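Local coordinates for protein nicotinate-nucleotide pyrophosphorylase (Ehrlichia chaffeensis, PDB 3L0G) that probably catalyses the decarboxylating transfer of a phosphoribosyl group to quinolinate, forming nicotinate mononucleotide on the route to NAD(+), at residues 181-195 with 208-222. Residues are numbered along the deposited sequence; the frame is centred on the assembly and turned at random.
With FMT (formic acid), chain J.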
loop_
_atom_site.group_PDB
_atom_site.type_symbol
_atom_site.label_atom_id
_atom_site.label_comp_id
_atom_site.label_asym_id
_atom_site.label_seq_id
_atom_site.Cartn_x
_atom_site.Cartn_y
_atom_site.Cartn_z
ATOM N N VAL C 181 19.712 -16.212 3.367
ATOM C CA VAL C 181 19.876 -17.414 2.559
ATOM C C VAL C 181 19.324 -18.622 3.311
ATOM O O VAL C 181 19.608 -18.835 4.512
ATOM C CB VAL C 181 21.348 -17.647 2.193
ATOM C CG1 VAL C 181 21.561 -19.106 1.688
ATOM C CG2 VAL C 181 21.793 -16.591 1.148
ATOM N N LEU C 182 18.508 -19.403 2.617
ATOM C CA LEU C 182 18.048 -20.676 3.173
ATOM C C LEU C 182 17.875 -21.599 1.994
ATOM O O LEU C 182 16.934 -21.444 1.234
ATOM C CB LEU C 182 16.733 -20.521 3.971
ATOM C CG LEU C 182 16.214 -21.842 4.573
ATOM C CD1 LEU C 182 17.250 -22.458 5.515
ATOM C CD2 LEU C 182 14.883 -21.639 5.314
ATOM N N ILE C 183 18.832 -22.520 1.849
ATOM C CA ILE C 183 18.873 -23.471 0.765
ATOM C C ILE C 183 17.932 -24.579 1.152
ATOM O O ILE C 183 18.048 -25.149 2.237
ATOM C CB ILE C 183 20.307 -24.034 0.574
ATOM C CG1 ILE C 183 21.291 -22.853 0.301
ATOM C CG2 ILE C 183 20.330 -25.104 -0.523
ATOM C CD1 ILE C 183 22.737 -23.224 0.222
ATOM N N LYS C 184 17.003 -24.878 0.254
ATOM C CA LYS C 184 15.864 -25.728 0.545
ATOM C C LYS C 184 15.938 -27.020 -0.203
ATOM O O LYS C 184 16.725 -27.145 -1.149
ATOM C CB LYS C 184 14.576 -24.954 0.237
ATOM C CG LYS C 184 14.336 -23.883 1.292
ATOM C CD LYS C 184 12.991 -23.195 1.176
ATOM C CE LYS C 184 12.785 -22.171 2.279
ATOM N NZ LYS C 184 12.162 -22.704 3.547
ATOM N N ASP C 185 15.124 -27.990 0.220
ATOM C CA ASP C 185 14.952 -29.255 -0.502
ATOM C C ASP C 185 14.877 -29.038 -2.013
ATOM O O ASP C 185 15.542 -29.722 -2.795
ATOM C CB ASP C 185 13.719 -30.051 0.006
ATOM C CG ASP C 185 12.387 -29.289 -0.124
ATOM O OD1 ASP C 185 12.327 -28.102 -0.576
ATOM O OD2 ASP C 185 11.352 -29.921 0.194
ATOM N N ASN C 186 14.101 -28.051 -2.426
ATOM C CA ASN C 186 13.872 -27.829 -3.866
ATOM C C ASN C 186 15.045 -27.188 -4.631
ATOM O O ASN C 186 15.149 -27.340 -5.845
ATOM C CB ASN C 186 12.575 -27.076 -4.072
ATOM C CG ASN C 186 11.351 -27.968 -3.864
ATOM O OD1 ASN C 186 10.247 -27.471 -3.594
ATOM N ND2 ASN C 186 11.539 -29.297 -3.998
ATOM N N HIS C 187 15.933 -26.495 -3.924
ATOM C CA HIS C 187 17.182 -26.031 -4.542
ATOM C C HIS C 187 18.091 -27.209 -4.831
ATOM O O HIS C 187 18.667 -27.306 -5.913
ATOM C CB HIS C 187 17.895 -25.041 -3.647
ATOM C CG HIS C 187 17.139 -23.778 -3.456
ATOM N ND1 HIS C 187 16.552 -23.434 -2.254
ATOM C CD2 HIS C 187 16.847 -22.777 -4.324
ATOM C CE1 HIS C 187 15.925 -22.283 -2.398
ATOM N NE2 HIS C 187 16.103 -21.855 -3.636
ATOM N N ILE C 188 18.183 -28.106 -3.861
ATOM C CA ILE C 188 19.082 -29.236 -3.919
ATOM C C ILE C 188 18.597 -30.116 -5.066
ATOM O O ILE C 188 19.405 -30.592 -5.858
ATOM C CB ILE C 188 19.058 -30.032 -2.595
ATOM C CG1 ILE C 188 19.603 -29.190 -1.443
ATOM C CG2 ILE C 188 19.811 -31.344 -2.712
ATOM C CD1 ILE C 188 19.412 -29.814 -0.044
ATOM N N ALA C 189 17.280 -30.312 -5.143
ATOM C CA ALA C 189 16.677 -31.114 -6.214
ATOM C C ALA C 189 16.808 -30.455 -7.577
ATOM O O ALA C 189 16.915 -31.155 -8.582
ATOM C CB ALA C 189 15.178 -31.437 -5.924
ATOM N N SER C 190 16.786 -29.120 -7.629
ATOM C CA SER C 190 16.953 -28.417 -8.907
ATOM C C SER C 190 18.400 -28.423 -9.456
ATOM O O SER C 190 18.598 -28.481 -10.661
ATOM C CB SER C 190 16.467 -26.973 -8.793
ATOM O OG SER C 190 15.061 -26.910 -8.743
ATOM N N CYS C 191 19.414 -28.344 -8.603
ATOM C CA CYS C 191 20.774 -28.312 -9.139
ATOM C C CYS C 191 21.462 -29.662 -9.081
ATOM O O CYS C 191 22.370 -29.898 -9.844
ATOM C CB CYS C 191 21.624 -27.229 -8.494
ATOM S SG CYS C 191 22.152 -27.597 -6.881
ATOM N N GLY C 192 21.001 -30.553 -8.205
ATOM C CA GLY C 192 21.502 -31.925 -8.178
ATOM C C GLY C 192 22.234 -32.330 -6.913
ATOM O O GLY C 192 22.321 -33.524 -6.625
ATOM N N SER C 193 22.754 -31.360 -6.150
ATOM C CA SER C 193 23.533 -31.701 -4.955
ATOM C C SER C 193 23.706 -30.549 -3.973
ATOM O O SER C 193 23.694 -29.366 -4.355
ATOM C CB SER C 193 24.900 -32.267 -5.357
ATOM O OG SER C 193 25.902 -31.279 -5.478
ATOM N N ILE C 194 23.847 -30.903 -2.695
ATOM C CA ILE C 194 24.105 -29.928 -1.646
ATOM C C ILE C 194 25.463 -29.207 -1.876
ATOM O O ILE C 194 25.566 -27.975 -1.786
ATOM C CB ILE C 194 24.098 -30.621 -0.261
ATOM C CG1 ILE C 194 22.658 -31.010 0.149
ATOM C CG2 ILE C 194 24.768 -29.725 0.793
ATOM C CD1 ILE C 194 22.576 -31.791 1.469
ATOM N N THR C 195 26.503 -29.968 -2.183
ATOM C CA THR C 195 27.832 -29.381 -2.411
ATOM C C THR C 195 27.794 -28.379 -3.551
ATOM O O THR C 195 28.329 -27.288 -3.409
ATOM C CB THR C 195 28.911 -30.453 -2.647
ATOM O OG1 THR C 195 29.051 -31.238 -1.458
ATOM C CG2 THR C 195 30.326 -29.797 -3.026
ATOM N N GLU C 208 28.232 -14.611 2.837
ATOM C CA GLU C 208 26.816 -14.701 3.260
ATOM C C GLU C 208 26.680 -15.831 4.260
ATOM O O GLU C 208 27.270 -16.895 4.081
ATOM C CB GLU C 208 25.847 -14.996 2.107
ATOM C CG GLU C 208 25.167 -13.764 1.479
ATOM C CD GLU C 208 24.209 -13.027 2.378
ATOM O OE1 GLU C 208 23.547 -13.670 3.228
ATOM O OE2 GLU C 208 24.109 -11.785 2.216
ATOM N N TYR C 209 25.897 -15.585 5.302
ATOM C CA TYR C 209 25.554 -16.602 6.270
ATOM C C TYR C 209 24.738 -17.666 5.539
ATOM O O TYR C 209 23.762 -17.326 4.841
ATOM C CB TYR C 209 24.718 -15.963 7.373
ATOM C CG TYR C 209 24.391 -16.827 8.549
ATOM C CD1 TYR C 209 25.088 -16.695 9.750
ATOM C CD2 TYR C 209 23.331 -17.714 8.498
ATOM C CE1 TYR C 209 24.758 -17.463 10.841
ATOM C CE2 TYR C 209 22.991 -18.472 9.573
ATOM C CZ TYR C 209 23.707 -18.354 10.743
ATOM O OH TYR C 209 23.344 -19.110 11.814
ATOM N N ILE C 210 25.100 -18.935 5.687
ATOM C CA ILE C 210 24.404 -19.973 4.906
ATOM C C ILE C 210 23.670 -20.923 5.795
ATOM O O ILE C 210 24.307 -21.593 6.595
ATOM C CB ILE C 210 25.367 -20.788 4.021
ATOM C CG1 ILE C 210 26.178 -19.851 3.113
ATOM C CG2 ILE C 210 24.582 -21.801 3.211
ATOM C CD1 ILE C 210 26.972 -20.563 2.012
ATOM N N ALA C 211 22.337 -20.969 5.640
ATOM C CA ALA C 211 21.471 -22.019 6.218
ATOM C C ALA C 211 21.005 -22.995 5.152
ATOM O O ALA C 211 20.730 -22.593 4.030
ATOM C CB ALA C 211 20.250 -21.412 6.883
ATOM N N ILE C 212 20.880 -24.284 5.509
ATOM C CA ILE C 212 20.424 -25.299 4.558
ATOM C C ILE C 212 19.487 -26.313 5.217
ATOM O O ILE C 212 19.729 -26.754 6.338
ATOM C CB ILE C 212 21.613 -25.999 3.888
ATOM C CG1 ILE C 212 21.141 -27.039 2.839
ATOM C CG2 ILE C 212 22.523 -26.628 4.942
ATOM C CD1 ILE C 212 22.290 -27.567 1.884
ATOM N N GLU C 213 18.395 -26.663 4.548
ATOM C CA GLU C 213 17.522 -27.696 5.099
ATOM C C GLU C 213 17.873 -29.117 4.652
ATOM O O GLU C 213 18.116 -29.407 3.466
ATOM C CB GLU C 213 16.038 -27.390 4.932
ATOM C CG GLU C 213 15.591 -26.921 3.628
ATOM C CD GLU C 213 14.055 -26.928 3.493
ATOM O OE1 GLU C 213 13.552 -27.589 2.540
ATOM O OE2 GLU C 213 13.380 -26.284 4.353
ATOM N N CYS C 214 17.923 -29.988 5.646
ATOM C CA CYS C 214 18.280 -31.380 5.485
ATOM C C CYS C 214 17.118 -32.250 5.962
ATOM O O CYS C 214 16.492 -31.950 6.985
ATOM C CB CYS C 214 19.505 -31.656 6.339
ATOM S SG CYS C 214 21.004 -30.697 5.907
ATOM N N ASP C 215 16.823 -33.325 5.253
ATOM C CA ASP C 215 15.860 -34.286 5.771
ATOM C C ASP C 215 16.397 -35.671 6.062
ATOM O O ASP C 215 15.623 -36.552 6.369
ATOM C CB ASP C 215 14.568 -34.330 4.950
ATOM C CG ASP C 215 14.788 -34.644 3.524
ATOM O OD1 ASP C 215 15.878 -35.157 3.177
ATOM O OD2 ASP C 215 13.850 -34.357 2.734
ATOM N N ASN C 216 17.719 -35.852 6.030
ATOM C CA ASN C 216 18.316 -37.067 6.590
ATOM C C ASN C 216 19.723 -36.814 7.063
ATOM O O ASN C 216 20.265 -35.710 6.889
ATOM C CB ASN C 216 18.247 -38.233 5.590
ATOM C CG ASN C 216 19.043 -37.964 4.326
ATOM O OD1 ASN C 216 20.131 -37.409 4.379
ATOM N ND2 ASN C 216 18.495 -38.345 3.189
ATOM N N ILE C 217 20.331 -37.824 7.677
ATOM C CA ILE C 217 21.625 -37.640 8.309
ATOM C C ILE C 217 22.743 -37.447 7.265
ATOM O O ILE C 217 23.708 -36.671 7.474
ATOM C CB ILE C 217 21.925 -38.835 9.244
ATOM C CG1 ILE C 217 21.119 -38.677 10.544
ATOM C CG2 ILE C 217 23.429 -38.993 9.503
ATOM C CD1 ILE C 217 21.478 -37.478 11.382
ATOM N N SER C 218 22.628 -38.166 6.157
ATOM C CA SER C 218 23.553 -37.983 5.044
ATOM C C SER C 218 23.608 -36.509 4.599
ATOM O O SER C 218 24.675 -35.965 4.400
ATOM C CB SER C 218 23.145 -38.881 3.863
ATOM O OG SER C 218 24.036 -38.679 2.764
ATOM N N GLN C 219 22.464 -35.850 4.483
ATOM C CA GLN C 219 22.459 -34.428 4.095
ATOM C C GLN C 219 23.023 -33.517 5.158
ATOM O O GLN C 219 23.685 -32.536 4.843
ATOM C CB GLN C 219 21.053 -33.991 3.702
ATOM C CG GLN C 219 20.577 -34.640 2.411
ATOM C CD GLN C 219 19.236 -34.137 1.985
ATOM O OE1 GLN C 219 18.370 -33.892 2.822
ATOM N NE2 GLN C 219 19.051 -33.950 0.681
ATOM N N VAL C 220 22.809 -33.855 6.424
ATOM C CA VAL C 220 23.477 -33.159 7.508
ATOM C C VAL C 220 25.016 -33.313 7.417
ATOM O O VAL C 220 25.758 -32.331 7.499
ATOM C CB VAL C 220 23.010 -33.656 8.873
ATOM C CG1 VAL C 220 23.864 -33.049 9.950
ATOM C CG2 VAL C 220 21.503 -33.325 9.104
ATOM N N GLU C 221 25.482 -34.540 7.213
ATOM C CA GLU C 221 26.923 -34.799 7.083
ATOM C C GLU C 221 27.569 -33.989 5.953
ATOM O O GLU C 221 28.676 -33.432 6.137
ATOM C CB GLU C 221 27.200 -36.299 6.884
ATOM C CG GLU C 221 27.072 -37.086 8.187
ATOM C CD GLU C 221 27.017 -38.598 8.000
ATOM O OE1 GLU C 221 26.513 -39.063 6.969
ATOM O OE2 GLU C 221 27.457 -39.333 8.914
ATOM N N GLU C 222 26.885 -33.922 4.799
ATOM C CA GLU C 222 27.427 -33.225 3.633
ATOM C C GLU C 222 27.395 -31.703 3.836
ATOM O O GLU C 222 28.290 -31.009 3.395
ATOM C CB GLU C 222 26.704 -33.625 2.333
ATOM C CG GLU C 222 27.268 -32.951 1.085
ATOM C CD GLU C 222 26.579 -33.356 -0.210
ATOM O OE1 GLU C 222 25.574 -34.116 -0.202
ATOM O OE2 GLU C 222 27.078 -32.923 -1.270
HETATM C C FMT J . 11.770 -19.541 5.848
HETATM O O1 FMT J . 12.435 -18.552 6.186
HETATM O O2 FMT J . 11.719 -19.952 4.682
HETATM O O HOH W 1 22.101 -15.225 4.670
HETATM O O HOH W 2 23.557 -33.602 -2.028
#
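With chi1 at 46°, E213 holds CG between its own backbone N and carbonyl carbon, and from there an extended chain carries the carboxylate across K184 to the start of helix 185-191. I212, its CG1 turned anti to the backbone N (chi1 -178°), instead sends CD1 out to I194 CG2, a tight 3.5 Å. The E213 carboxylate thus meets the first turn of the helix: D185 N gives OE1 a nearly straight bond of 2.8 Å on the anti side, which may offset the nearness of the D185 carboxylate. OE2 makes a long salt bridge, 3.9 Å from K184 NZ, whose ammonium also binds a formate shared with R174 and R151. At the next helix, E222 OE2 takes two bonds from T195, from OG1 at 2.6 Å through the anti lone pair and from N well above the carboxylate plane; I194 CD1 lies against Q219 CB. Backbone bonds from I183 N to A211 O and from E213 N to I183 O join the strands in parallel, with helices 185-191 and 194-204 between them in sequence. The unit is a right-handed beta-alpha-beta crossover, the repeating element of the alpha/beta barrel that forms the C-terminal domain of quinolinate phosphoribosyltransferases.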